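Long-range contacts in mirolysin (PDB 6R7V), which probably cleaves peptide bonds as a zinc metallopeptidase of the pappalysin family, and is seen here as its latent proenzyme: residues 76-81 / 276-281; 97-102 / 284-289; 119-124 / 141-146; 50-55 / 153-158. The protein carries 1 engineered substitution. One frame throughout, in Å; residues are numbered along the deposited sequence.

The four contacts form two groups. Interactions 1 and 2 have centres about 9 Å apart and touch. Both use helix 280-288, and Phe-278 O to Gly-97 N (2.8 Å) is a probable hydrogen bond. Interactions 3 and 4 lie on the opposite side of the chain's centre, with centres about 7 Å apart. The loop of interaction 3 rests on the strands of interaction 4. One sheet joins the groups: strand 45-55 of interaction 4 neighbours strand 101-105 of interaction 2 (centres about 24 Å apart). Interaction 1 is nearest the zinc, about 10 Å from the Phe-278 side chain. Its ligands are His-207, His-211, His-217 and pro-segment Cys-6, consistent with a cysteine switch.

Interaction 1 (76-81 / 276-281); sequences EDFRRM and NLFTKG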
loop_
_atom_site.group_PDB
_atom_site.type_symbol
_atom_site.label_atom_id
_atom_site.label_comp_id
_atom_site.label_asym_id
_atom_site.label_seq_id
_atom_site.Cartn_x
_atom_site.Cartn_y
_atom_site.Cartn_z
ATOM N N GLU A 76 -6.173 -10.915 4.763
ATOM C CA GLU A 76 -7.523 -11.059 4.234
ATOM C C GLU A 76 -7.656 -10.379 2.892
ATOM O O GLU A 76 -8.077 -11.004 1.900
ATOM C CB GLU A 76 -8.554 -10.415 5.180
ATOM C CG GLU A 76 -8.739 -11.182 6.479
ATOM C CD GLU A 76 -9.740 -10.550 7.436
ATOM O OE1 GLU A 76 -10.423 -9.569 7.065
ATOM O OE2 GLU A 76 -9.819 -11.037 8.584
ATOM N N ASP A 77 -7.250 -9.088 2.819
ATOM C CA ASP A 77 -7.499 -8.334 1.586
ATOM C C ASP A 77 -6.689 -8.822 0.406
ATOM O O ASP A 77 -7.201 -8.755 -0.726
ATOM C CB ASP A 77 -7.225 -6.855 1.857
ATOM C CG ASP A 77 -8.190 -6.228 2.876
ATOM O OD1 ASP A 77 -9.208 -6.885 3.223
ATOM O OD2 ASP A 77 -7.954 -5.072 3.287
ATOM N N PHE A 78 -5.459 -9.280 0.635
ATOM C CA PHE A 78 -4.593 -9.771 -0.446
ATOM C C PHE A 78 -4.812 -11.252 -0.777
ATOM O O PHE A 78 -4.090 -11.812 -1.617
ATOM C CB PHE A 78 -3.125 -9.503 -0.080
ATOM C CG PHE A 78 -2.720 -8.063 -0.268
ATOM C CD1 PHE A 78 -2.979 -7.111 0.721
ATOM C CD2 PHE A 78 -2.138 -7.636 -1.459
ATOM C CE1 PHE A 78 -2.684 -5.758 0.503
ATOM C CE2 PHE A 78 -1.801 -6.274 -1.650
ATOM C CZ PHE A 78 -2.060 -5.357 -0.659
ATOM N N ARG A 79 -5.827 -11.883 -0.163
ATOM C CA ARG A 79 -6.131 -13.284 -0.500
ATOM C C ARG A 79 -7.642 -13.433 -0.738
ATOM O O ARG A 79 -8.155 -14.567 -0.745
ATOM C CB ARG A 79 -5.651 -14.208 0.616
ATOM C CG ARG A 79 -4.123 -14.238 0.752
ATOM C CD ARG A 79 -3.678 -15.282 1.765
ATOM N NE ARG A 79 -4.228 -15.069 3.101
ATOM C CZ ARG A 79 -4.092 -15.944 4.091
ATOM N NH1 ARG A 79 -3.452 -17.087 3.893
ATOM N NH2 ARG A 79 -4.628 -15.701 5.278
ATOM N N ARG A 80 -8.353 -12.306 -0.943
ATOM C CA ARG A 80 -9.818 -12.283 -1.056
ATOM C C ARG A 80 -10.485 -13.161 0.046
ATOM O O ARG A 80 -11.423 -13.938 -0.206
ATOM C CB ARG A 80 -10.305 -12.650 -2.463
ATOM C CG ARG A 80 -11.758 -12.176 -2.657
ATOM C CD ARG A 80 -12.153 -11.773 -4.072
ATOM N NE ARG A 80 -13.532 -11.274 -4.106
ATOM C CZ ARG A 80 -13.931 -10.040 -3.764
ATOM N NH1 ARG A 80 -13.051 -9.134 -3.333
ATOM N NH2 ARG A 80 -15.221 -9.716 -3.811
ATOM N N MET A 81 -10.014 -12.979 1.284
ATOM C CA MET A 81 -10.568 -13.631 2.451
ATOM C C MET A 81 -11.212 -12.618 3.377
ATOM O O MET A 81 -11.607 -12.988 4.491
ATOM C CB MET A 81 -9.503 -14.446 3.161
ATOM C CG MET A 81 -9.093 -15.658 2.346
ATOM S SD MET A 81 -7.726 -16.527 3.109
ATOM C CE MET A 81 -8.539 -17.216 4.477
ATOM N N ASN A 276 -13.739 -3.228 -0.672
ATOM C CA ASN A 276 -13.799 -4.681 -0.550
ATOM C C ASN A 276 -13.177 -5.448 -1.732
ATOM O O ASN A 276 -13.340 -6.669 -1.775
ATOM C CB ASN A 276 -15.256 -5.167 -0.324
ATOM C CG ASN A 276 -16.196 -4.534 -1.312
ATOM O OD1 ASN A 276 -16.010 -4.667 -2.518
ATOM N ND2 ASN A 276 -17.199 -3.789 -0.825
ATOM N N LEU A 277 -12.412 -4.781 -2.639
ATOM C CA LEU A 277 -11.730 -5.577 -3.659
ATOM C C LEU A 277 -10.538 -4.908 -4.269
ATOM O O LEU A 277 -10.409 -3.661 -4.320
ATOM C CB LEU A 277 -12.662 -6.038 -4.834
ATOM C CG LEU A 277 -12.867 -5.026 -5.978
ATOM C CD1 LEU A 277 -13.443 -5.723 -7.225
ATOM C CD2 LEU A 277 -13.804 -3.891 -5.579
ATOM N N PHE A 278 -9.644 -5.801 -4.759
ATOM C CA PHE A 278 -8.689 -5.532 -5.816
ATOM C C PHE A 278 -9.227 -6.203 -7.045
ATOM O O PHE A 278 -9.931 -7.210 -6.908
ATOM C CB PHE A 278 -7.282 -6.094 -5.543
ATOM C CG PHE A 278 -6.464 -5.382 -4.486
ATOM C CD1 PHE A 278 -6.002 -4.079 -4.691
ATOM C CD2 PHE A 278 -6.073 -6.054 -3.330
ATOM C CE1 PHE A 278 -5.184 -3.460 -3.741
ATOM C CE2 PHE A 278 -5.269 -5.426 -2.376
ATOM C CZ PHE A 278 -4.859 -4.125 -2.578
ATOM N N THR A 279 -8.851 -5.744 -8.222
ATOM C CA THR A 279 -9.249 -6.471 -9.424
ATOM C C THR A 279 -8.190 -7.501 -9.835
ATOM O O THR A 279 -7.029 -7.438 -9.389
ATOM C CB THR A 279 -9.465 -5.535 -10.606
ATOM O OG1 THR A 279 -8.216 -4.979 -11.035
ATOM C CG2 THR A 279 -10.477 -4.468 -10.355
ATOM N N LYS A 280 -8.551 -8.397 -10.764
ATOM C CA LYS A 280 -7.559 -9.330 -11.318
ATOM C C LYS A 280 -6.395 -8.569 -11.987
ATOM O O LYS A 280 -5.245 -9.000 -11.891
ATOM C CB LYS A 280 -8.220 -10.253 -12.337
ATOM C CG LYS A 280 -9.210 -11.218 -11.672
ATOM C CD LYS A 280 -10.035 -11.972 -12.708
ATOM C CE LYS A 280 -11.024 -12.896 -12.043
ATOM N NZ LYS A 280 -11.921 -13.531 -13.053
ATOM N N GLY A 281 -6.702 -7.478 -12.696
ATOM C CA GLY A 281 -5.649 -6.695 -13.340
ATOM C C GLY A 281 -4.690 -6.061 -12.352
ATOM O O GLY A 281 -3.476 -5.982 -12.608
HETATM O O HOH W 1 -10.233 -8.659 -3.871
#
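Phe-78 and Phe-278 meet ring to ring. CE2 of Phe-278 sits over one face of the Phe-78 ring, displaced toward its rim. The ring centroids are 4.9 Å apart and the planes are inclined by 52°, so the rings meet obliquely. The closest approach is CZ of Phe-78 to CZ of Phe-278, 3.6 Å. The edge of the Phe-278 ring also faces Asp-77 O.

Arg-80 makes the polar half. Its NH1 donates to Asn-276 O at 2.9 Å. The acceptor lies near the guanidinium plane, and NH1 lies in the carbonyl plane. Asn-82 ND2 also donates to Asn-276 O. CG of Arg-80 is anti to the backbone N (chi1 -162°), and the chain reaches alongside Leu-277, with NH1 3.5 Å from Leu-277 CB. A water extends this grip, accepting from Arg-80 NH1 at 2.9 Å and from Phe-278 N at 3.1 Å.

The contact joins the end of helix 64-77 to the lead-in of helix 280-288. Both phenylalanines also touch Thr-206 on helix 203-212, the metzincin active-site helix that carries zinc ligands His-207 and His-211.

Further out, Asp-77 OD2 holds that helix through Arg-203 and Thr-206. Thr-88 OG1 bonds both Arg-80 NH2 and Asn-276 OD1. Glu-76 O accepts from Arg-79 N and Met-81 N, which approach opposite faces of its carbonyl plane and fix the turn leading to Arg-80. Thr-279 N-caps helix 280-288.

Interaction 2 (97-102 / 284-289); sequences GNANIE and ERMRSL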
loop_
_atom_site.group_PDB
_atom_site.type_symbol
_atom_site.label_atom_id
_atom_site.label_comp_id
_atom_site.label_asym_id
_atom_site.label_seq_id
_atom_site.Cartn_x
_atom_site.Cartn_y
_atom_site.Cartn_z
ATOM N N GLY A 97 -9.974 -9.844 -7.698
ATOM C CA GLY A 97 -8.753 -10.617 -7.690
ATOM C C GLY A 97 -8.349 -11.112 -6.321
ATOM O O GLY A 97 -8.626 -10.503 -5.272
ATOM N N ASN A 98 -7.650 -12.233 -6.347
ATOM C CA ASN A 98 -7.049 -12.906 -5.205
ATOM C C ASN A 98 -5.557 -12.775 -5.443
ATOM O O ASN A 98 -5.047 -13.450 -6.328
ATOM C CB ASN A 98 -7.502 -14.363 -5.212
ATOM C CG ASN A 98 -6.871 -15.207 -4.149
ATOM O OD1 ASN A 98 -5.888 -14.819 -3.502
ATOM N ND2 ASN A 98 -7.445 -16.397 -3.974
ATOM N N ALA A 99 -4.873 -11.879 -4.712
ATOM C CA ALA A 99 -3.469 -11.617 -5.019
ATOM C C ALA A 99 -2.573 -12.760 -4.678
ATOM O O ALA A 99 -1.458 -12.808 -5.180
ATOM C CB ALA A 99 -2.985 -10.369 -4.286
ATOM N N ASN A 100 -3.002 -13.668 -3.782
ATOM C CA ASN A 100 -2.173 -14.801 -3.383
ATOM C C ASN A 100 -0.804 -14.300 -2.881
ATOM O O ASN A 100 0.276 -14.823 -3.217
ATOM C CB ASN A 100 -2.068 -15.831 -4.510
ATOM C CG ASN A 100 -1.358 -17.114 -4.128
ATOM O OD1 ASN A 100 -1.319 -17.500 -2.955
ATOM N ND2 ASN A 100 -0.767 -17.769 -5.112
ATOM N N ILE A 101 -0.871 -13.240 -2.058
ATOM C CA ILE A 101 0.263 -12.655 -1.362
ATOM C C ILE A 101 -0.052 -12.757 0.125
ATOM O O ILE A 101 -1.126 -12.322 0.559
ATOM C CB ILE A 101 0.485 -11.184 -1.815
ATOM C CG1 ILE A 101 0.836 -11.113 -3.301
ATOM C CG2 ILE A 101 1.601 -10.533 -0.979
ATOM C CD1 ILE A 101 0.917 -9.657 -3.892
ATOM N N GLU A 102 0.900 -13.298 0.893
ATOM C CA GLU A 102 0.847 -13.434 2.353
ATOM C C GLU A 102 1.813 -12.505 3.033
ATOM O O GLU A 102 2.903 -12.282 2.509
ATOM C CB GLU A 102 1.286 -14.856 2.777
ATOM C CG GLU A 102 0.320 -15.980 2.589
ATOM C CD GLU A 102 0.952 -17.334 2.873
ATOM O OE1 GLU A 102 2.116 -17.410 3.329
ATOM O OE2 GLU A 102 0.293 -18.330 2.550
ATOM N N GLU A 284 -2.386 -8.845 -11.081
ATOM C CA GLU A 284 -1.335 -9.144 -12.058
ATOM C C GLU A 284 -0.191 -8.156 -11.929
ATOM O O GLU A 284 0.976 -8.569 -11.937
ATOM C CB GLU A 284 -1.887 -9.124 -13.489
ATOM C CG GLU A 284 -2.824 -10.267 -13.833
ATOM C CD GLU A 284 -3.439 -10.123 -15.213
ATOM O OE1 GLU A 284 -2.785 -10.527 -16.202
ATOM O OE2 GLU A 284 -4.569 -9.591 -15.307
ATOM N N ARG A 285 -0.511 -6.855 -11.785
ATOM C CA ARG A 285 0.521 -5.848 -11.692
ATOM C C ARG A 285 1.345 -6.050 -10.414
ATOM O O ARG A 285 2.575 -5.957 -10.455
ATOM C CB ARG A 285 -0.112 -4.456 -11.734
ATOM C CG ARG A 285 0.845 -3.327 -11.439
ATOM C CD ARG A 285 1.983 -3.224 -12.425
ATOM N NE ARG A 285 1.538 -2.663 -13.680
ATOM C CZ ARG A 285 1.865 -1.454 -14.116
ATOM N NH1 ARG A 285 2.730 -0.708 -13.444
ATOM N NH2 ARG A 285 1.381 -1.010 -15.255
ATOM N N MET A 286 0.682 -6.298 -9.285
ATOM C CA MET A 286 1.402 -6.472 -8.010
ATOM C C MET A 286 2.293 -7.711 -8.036
ATOM O O MET A 286 3.465 -7.650 -7.644
ATOM C CB MET A 286 0.376 -6.573 -6.863
ATOM C CG MET A 286 -0.374 -5.252 -6.667
ATOM S SD MET A 286 -1.288 -5.219 -5.088
ATOM C CE MET A 286 -2.669 -6.343 -5.508
ATOM N N ARG A 287 1.780 -8.826 -8.566
ATOM C CA ARG A 287 2.574 -10.043 -8.560
ATOM C C ARG A 287 3.768 -9.992 -9.508
ATOM O O ARG A 287 4.779 -10.677 -9.287
ATOM C CB ARG A 287 1.713 -11.243 -8.939
ATOM C CG ARG A 287 0.636 -11.536 -7.875
ATOM C CD ARG A 287 -0.193 -12.747 -8.297
ATOM N NE ARG A 287 0.609 -13.966 -8.445
ATOM C CZ ARG A 287 1.043 -14.716 -7.434
ATOM N NH1 ARG A 287 0.723 -14.406 -6.174
ATOM N NH2 ARG A 287 1.795 -15.790 -7.670
ATOM N N SER A 288 3.643 -9.159 -10.554
ATOM C CA SER A 288 4.702 -9.032 -11.563
ATOM C C SER A 288 6.026 -8.538 -10.962
ATOM O O SER A 288 7.091 -8.849 -11.517
ATOM C CB SER A 288 4.260 -8.113 -12.700
ATOM O OG SER A 288 4.257 -6.745 -12.331
ATOM N N LEU A 289 5.977 -7.843 -9.825
ATOM C CA LEU A 289 7.201 -7.337 -9.166
ATOM C C LEU A 289 8.040 -8.458 -8.598
ATOM O O LEU A 289 9.196 -8.227 -8.246
ATOM C CB LEU A 289 6.836 -6.367 -8.040
ATOM C CG LEU A 289 6.040 -5.133 -8.436
ATOM C CD1 LEU A 289 5.611 -4.379 -7.216
ATOM C CD2 LEU A 289 6.851 -4.188 -9.319
#
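Arg-287 makes the polar core of a largely buried contact between a turn and a helix: its guanidinium holds the carbonyls of Ala-99 and Asn-100, just where the chain enters strand 101-105. The helix is 280-288, and apolar packing lies beside the polar grip.

NH1 of Arg-287 is shared by two acceptors. The bond to Ala-99 O is 2.9 Å long with an N-H...O angle of 150°, and the oxygen is tilted somewhat from the guanidinium plane. The bond to Asn-100 O is 3.0 Å but weak, although this oxygen lies at the edge of the group. The Arg-287 side chain bends at chi3 (60°), which brings NH1 to the carbonyls of the turn. Its CD also lies against Ala-99 O, at 3.4 Å. NH2 of the same group bonds to Pro-41 O and Ser-43 O, so the one guanidinium ties four carbonyls of two loops, one of them only weakly, to the helix.

Asn-100 crosses the arginine with its amide plane only 6° from that of the guanidinium. Its CB approaches Arg-287 NH1 to 3.5 Å, while OD1 turns to Thr-44 OG1. Within the turn, Asn-98 OD1 weakly accepts from Asn-100 N at 3.1 Å.

Met-286 supplies the apolar side. Its CE meets Ala-99 CB at 4.2 Å, and its CB meets Ile-101 CD1 at 4.3 Å. Met-286 also touches Phe-78, and Ile-101 also packs on Ile-45 and Ile-47.

This is a helix packed against the start of a sheet strand. Its place late in the chain, after the zinc-binding helix 203-212, is consistent with the C-terminal helix of the metzincin catalytic domain.

Interaction 3 (119-124 / 141-146); sequences TRTSTS and GGNNAW
Gly-141 O accepts a hydrogen bond from Thr-123 OG1 (2.7 Å), in the carbonyl plane and on a lone pair. Thr-123 OG1 also bonds Thr-125 N, so the hydroxyl links the loop to the turn after strand 118-122. Gly-141 has left-handed backbone angles, at which a side chain would collide with the preceding carbonyl and crowd Thr-123 OG1.

At Gly-142 the carbonyl O meets the methyl CG2 of Thr-121 at 3.5 Å. Asn-143 follows, with CG anti to the backbone N (chi1 -168°), which brings its amide alongside both threonine hydroxyls. Thr-121 OG1 lies 3.5 Å from Asn-143 CG. Thr-119 OG1 is 3.4 Å from Asn-143 OD1, but its stronger partner is His-52.

Trp-146 approaches Thr-119 from the opposite direction, its CZ2 3.6 Å from Thr-119 CG2, which lies obliquely to the ring. The indole also makes edge-to-face pairs with His-52 and Tyr-151.

The loop thus runs back nearly antiparallel to strand 118-122. It is part of a crossover connection, passing over the face of strand 45-55 that carries His-52 to join parallel strands 118-122 and 152-157 on its opposite edges.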
loop_
_atom_site.group_PDB
_atom_site.type_symbol
_atom_site.label_atom_id
_atom_site.label_comp_id
_atom_site.label_asym_id
_atom_site.label_seq_id
_atom_site.Cartn_x
_atom_site.Cartn_y
_atom_site.Cartn_z
ATOM N N THR A 119 9.285 -3.119 16.248
ATOM C CA THR A 119 10.287 -2.301 16.938
ATOM C C THR A 119 9.559 -1.146 17.601
ATOM O O THR A 119 8.474 -0.764 17.155
ATOM C CB THR A 119 11.384 -1.784 16.016
ATOM O OG1 THR A 119 10.858 -0.808 15.100
ATOM C CG2 THR A 119 12.105 -2.905 15.241
ATOM N N ARG A 120 10.142 -0.616 18.662
ATOM C CA ARG A 120 9.581 0.490 19.429
ATOM C C ARG A 120 10.649 1.542 19.607
ATOM O O ARG A 120 11.709 1.247 20.172
ATOM C CB ARG A 120 9.085 0.017 20.805
ATOM C CG ARG A 120 8.146 -1.183 20.795
ATOM C CD ARG A 120 6.732 -0.717 20.851
ATOM N NE ARG A 120 5.757 -1.803 20.749
ATOM C CZ ARG A 120 4.480 -1.573 20.527
ATOM N NH1 ARG A 120 4.039 -0.328 20.402
ATOM N NH2 ARG A 120 3.624 -2.583 20.428
ATOM N N THR A 121 10.374 2.768 19.159
ATOM C CA THR A 121 11.327 3.867 19.246
ATOM C C THR A 121 10.639 5.068 19.823
ATOM O O THR A 121 9.727 5.614 19.205
ATOM C CB THR A 121 11.914 4.219 17.865
ATOM O OG1 THR A 121 12.404 3.027 17.238
ATOM C CG2 THR A 121 13.025 5.305 17.949
ATOM N N SER A 122 11.089 5.512 21.007
ATOM C CA SER A 122 10.557 6.742 21.579
ATOM C C SER A 122 11.235 7.905 20.852
ATOM O O SER A 122 12.386 7.784 20.383
ATOM C CB SER A 122 10.776 6.787 23.086
ATOM O OG SER A 122 12.147 6.900 23.414
ATOM N N THR A 123 10.495 8.999 20.674
ATOM C CA THR A 123 11.004 10.149 19.949
ATOM C C THR A 123 10.548 11.446 20.565
ATOM O O THR A 123 9.486 11.501 21.189
ATOM C CB THR A 123 10.571 10.072 18.456
ATOM O OG1 THR A 123 11.191 11.132 17.722
ATOM C CG2 THR A 123 9.049 10.142 18.253
ATOM N N SER A 124 11.336 12.495 20.324
ATOM C CA SER A 124 11.035 13.868 20.661
ATOM C C SER A 124 10.238 14.534 19.524
ATOM O O SER A 124 9.678 15.607 19.757
ATOM C CB SER A 124 12.337 14.636 20.889
ATOM O OG SER A 124 12.932 14.281 22.128
ATOM N N GLY A 141 15.010 11.320 14.312
ATOM C CA GLY A 141 13.941 11.063 15.275
ATOM C C GLY A 141 13.047 9.871 14.970
ATOM O O GLY A 141 12.089 9.616 15.697
ATOM N N GLY A 142 13.357 9.130 13.911
ATOM C CA GLY A 142 12.574 7.962 13.542
ATOM C C GLY A 142 13.328 6.671 13.784
ATOM O O GLY A 142 14.004 6.504 14.813
ATOM N N ASN A 143 13.230 5.733 12.829
ATOM C CA ASN A 143 13.952 4.464 12.986
ATOM C C ASN A 143 14.387 3.945 11.617
ATOM O O ASN A 143 13.557 3.838 10.702
ATOM C CB ASN A 143 13.106 3.408 13.738
ATOM C CG ASN A 143 13.904 2.196 14.167
ATOM O OD1 ASN A 143 13.482 1.042 14.008
ATOM N ND2 ASN A 143 15.095 2.403 14.668
ATOM N N ASN A 144 15.691 3.679 11.449
ATOM C CA ASN A 144 16.202 3.181 10.166
ATOM C C ASN A 144 15.484 1.920 9.706
ATOM O O ASN A 144 15.124 1.062 10.518
ATOM C CB ASN A 144 17.687 2.844 10.261
ATOM C CG ASN A 144 18.617 4.015 10.410
ATOM O OD1 ASN A 144 18.233 5.187 10.343
ATOM N ND2 ASN A 144 19.904 3.720 10.598
ATOM N N ALA A 145 15.309 1.790 8.394
ATOM C CA ALA A 145 14.717 0.597 7.832
ATOM C C ALA A 145 15.605 -0.620 8.049
ATOM O O ALA A 145 16.835 -0.505 8.156
ATOM C CB ALA A 145 14.525 0.811 6.334
ATOM N N TRP A 146 14.967 -1.787 8.104
ATOM C CA TRP A 146 15.617 -3.076 8.049
ATOM C C TRP A 146 15.765 -3.425 6.589
ATOM O O TRP A 146 14.788 -3.263 5.833
ATOM C CB TRP A 146 14.760 -4.142 8.722
ATOM C CG TRP A 146 14.697 -4.074 10.220
ATOM C CD1 TRP A 146 15.142 -3.072 11.050
ATOM C CD2 TRP A 146 14.156 -5.084 11.068
ATOM N NE1 TRP A 146 14.988 -3.457 12.372
ATOM C CE2 TRP A 146 14.319 -4.653 12.405
ATOM C CE3 TRP A 146 13.649 -6.374 10.836
ATOM C CZ2 TRP A 146 13.941 -5.445 13.490
ATOM C CZ3 TRP A 146 13.184 -7.106 11.903
ATOM C CH2 TRP A 146 13.365 -6.661 13.215
#

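Interaction 4 (50-55 / 153-158); sequences VVHVVY and NIWVCN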
loop_
_atom_site.group_PDB
_atom_site.type_symbol
_atom_site.label_atom_id
_atom_site.label_comp_id
_atom_site.label_asym_id
_atom_site.label_seq_id
_atom_site.Cartn_x
_atom_site.Cartn_y
_atom_site.Cartn_z
ATOM N N VAL A 50 8.287 -5.933 9.032
ATOM C CA VAL A 50 8.697 -5.334 10.290
ATOM C C VAL A 50 7.887 -4.061 10.467
ATOM O O VAL A 50 7.768 -3.239 9.539
ATOM C CB VAL A 50 10.222 -5.106 10.409
ATOM C CG1 VAL A 50 10.778 -4.242 9.265
ATOM C CG2 VAL A 50 10.594 -4.532 11.778
ATOM N N VAL A 51 7.257 -3.946 11.630
ATOM C CA VAL A 51 6.489 -2.733 11.979
ATOM C C VAL A 51 7.296 -1.911 12.956
ATOM O O VAL A 51 7.649 -2.401 14.052
ATOM C CB VAL A 51 5.113 -3.109 12.560
ATOM C CG1 VAL A 51 4.318 -1.845 12.923
ATOM C CG2 VAL A 51 4.340 -3.943 11.542
ATOM N N HIS A 52 7.582 -0.659 12.571
ATOM C CA HIS A 52 8.327 0.272 13.408
ATOM C C HIS A 52 7.379 1.238 14.053
ATOM O O HIS A 52 6.912 2.146 13.358
ATOM C CB HIS A 52 9.377 1.064 12.616
ATOM C CG HIS A 52 10.316 0.232 11.811
ATOM N ND1 HIS A 52 11.311 -0.506 12.412
ATOM C CD2 HIS A 52 10.411 0.082 10.463
ATOM C CE1 HIS A 52 11.967 -1.111 11.428
ATOM N NE2 HIS A 52 11.472 -0.764 10.232
ATOM N N VAL A 53 7.101 1.072 15.363
ATOM C CA VAL A 53 6.250 2.035 16.079
ATOM C C VAL A 53 7.159 3.136 16.591
ATOM O O VAL A 53 8.100 2.858 17.354
ATOM C CB VAL A 53 5.442 1.378 17.218
ATOM C CG1 VAL A 53 4.534 2.397 17.912
ATOM C CG2 VAL A 53 4.628 0.191 16.706
ATOM N N VAL A 54 6.911 4.383 16.136
ATOM C CA VAL A 54 7.714 5.534 16.538
ATOM C C VAL A 54 6.766 6.429 17.308
ATOM O O VAL A 54 5.769 6.889 16.750
ATOM C CB VAL A 54 8.354 6.214 15.296
ATOM C CG1 VAL A 54 9.209 7.401 15.721
ATOM C CG2 VAL A 54 9.180 5.209 14.461
ATOM N N TYR A 55 7.020 6.626 18.604
ATOM C CA TYR A 55 6.030 7.265 19.450
ATOM C C TYR A 55 6.589 8.357 20.303
ATOM O O TYR A 55 7.667 8.217 20.891
ATOM C CB TYR A 55 5.334 6.183 20.331
ATOM C CG TYR A 55 6.235 5.470 21.319
ATOM C CD1 TYR A 55 6.997 4.368 20.930
ATOM C CD2 TYR A 55 6.311 5.884 22.641
ATOM C CE1 TYR A 55 7.874 3.747 21.815
ATOM C CE2 TYR A 55 7.175 5.267 23.537
ATOM C CZ TYR A 55 7.939 4.183 23.122
ATOM O OH TYR A 55 8.769 3.555 24.017
ATOM N N ASN A 153 9.042 -2.768 5.342
ATOM C CA ASN A 153 9.068 -1.891 6.506
ATOM C C ASN A 153 7.809 -1.041 6.553
ATOM O O ASN A 153 7.514 -0.327 5.580
ATOM C CB ASN A 153 10.271 -0.962 6.445
ATOM C CG ASN A 153 11.583 -1.644 6.644
ATOM O OD1 ASN A 153 12.175 -1.615 7.734
ATOM N ND2 ASN A 153 12.076 -2.288 5.610
ATOM N N ILE A 154 7.060 -1.146 7.658
ATOM C CA ILE A 154 5.863 -0.361 7.876
ATOM C C ILE A 154 6.091 0.508 9.087
ATOM O O ILE A 154 6.216 -0.040 10.202
ATOM C CB ILE A 154 4.609 -1.221 8.084
ATOM C CG1 ILE A 154 4.365 -2.208 6.915
ATOM C CG2 ILE A 154 3.413 -0.283 8.302
ATOM C CD1 ILE A 154 3.090 -3.125 7.137
ATOM N N TRP A 155 6.202 1.833 8.897
ATOM C CA TRP A 155 6.397 2.740 10.026
ATOM C C TRP A 155 5.045 3.225 10.477
ATOM O O TRP A 155 4.190 3.516 9.620
ATOM C CB TRP A 155 7.276 3.927 9.613
ATOM C CG TRP A 155 8.712 3.599 9.422
ATOM C CD1 TRP A 155 9.713 3.786 10.333
ATOM C CD2 TRP A 155 9.353 3.211 8.193
ATOM N NE1 TRP A 155 10.933 3.458 9.775
ATOM C CE2 TRP A 155 10.732 3.067 8.467
ATOM C CE3 TRP A 155 8.885 2.905 6.895
ATOM C CZ2 TRP A 155 11.657 2.719 7.473
ATOM C CZ3 TRP A 155 9.799 2.519 5.926
ATOM C CH2 TRP A 155 11.172 2.469 6.202
ATOM N N VAL A 156 4.816 3.275 11.802
ATOM C CA VAL A 156 3.567 3.762 12.378
ATOM C C VAL A 156 3.894 4.951 13.248
ATOM O O VAL A 156 4.779 4.834 14.107
ATOM C CB VAL A 156 2.879 2.647 13.180
ATOM C CG1 VAL A 156 1.575 3.146 13.804
ATOM C CG2 VAL A 156 2.632 1.415 12.297
ATOM N N CYS A 157 3.312 6.123 12.959
ATOM C CA CYS A 157 3.691 7.330 13.662
ATOM C C CYS A 157 2.579 8.371 13.580
ATOM O O CYS A 157 1.570 8.153 12.883
ATOM C CB CYS A 157 4.977 7.883 13.050
ATOM S SG CYS A 157 4.766 8.517 11.366
ATOM N N ASN A 158 2.823 9.527 14.197
ATOM C CA ASN A 158 1.903 10.650 14.061
ATOM C C ASN A 158 2.226 11.433 12.782
ATOM O O ASN A 158 3.260 12.088 12.722
ATOM C CB ASN A 158 1.998 11.558 15.261
ATOM C CG ASN A 158 1.067 12.729 15.148
ATOM O OD1 ASN A 158 -0.016 12.610 14.560
ATOM N ND2 ASN A 158 1.475 13.881 15.701
HETATM O O HOH W 2 4.910 9.472 16.068
#
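His-52 meets Asn-153 with its ring edge, and its CD2 lies over the indole of Trp-155. NE2 of His-52 donates to Asn-153 OD1 at 2.7 Å, in a nearly straight bond (172°). The oxygen lies in the imidazole plane, and the NE2 hydrogen is directed at a lone pair of Asn-153 OD1. Ring and amide are nearly coplanar, 16° apart. Trp-155 points the same way from the neighbouring strand. CD2 of His-52 is displaced toward the rim of the indole, 3.5 Å from Trp-155 NE1. The two rings are inclined by 34°, an oblique pair.

The polar ends are fixed from outside. Asn-153 OD1 also accepts from Trp-146 N, Trp-155 NE1 bonds Asn-143 O, and Thr-119 OG1 bonds ND1 of His-52. These bonds should restrain the rotation of the histidine ring.

Beneath the side chains, strands 45-55 and 152-157 pair in parallel, as in the central sheet of the metzincin catalytic domain. His-52 N bonds Ile-154 O at 2.8 Å, and His-52 O accepts from Val-156 N. Ile-154 N to Val-50 O and Val-54 N to Val-156 O continue the ladder.

The other face is apolar. Val-51 CG1 meets Val-156 CG2 at 3.7 Å, and Val-51 and Val-53 touch Ile-67 of helix 64-77. Ile-154 turns to Val-182 and Ile-184 on the next strand. At the far end a water joins Val-54 O to Asn-158 N.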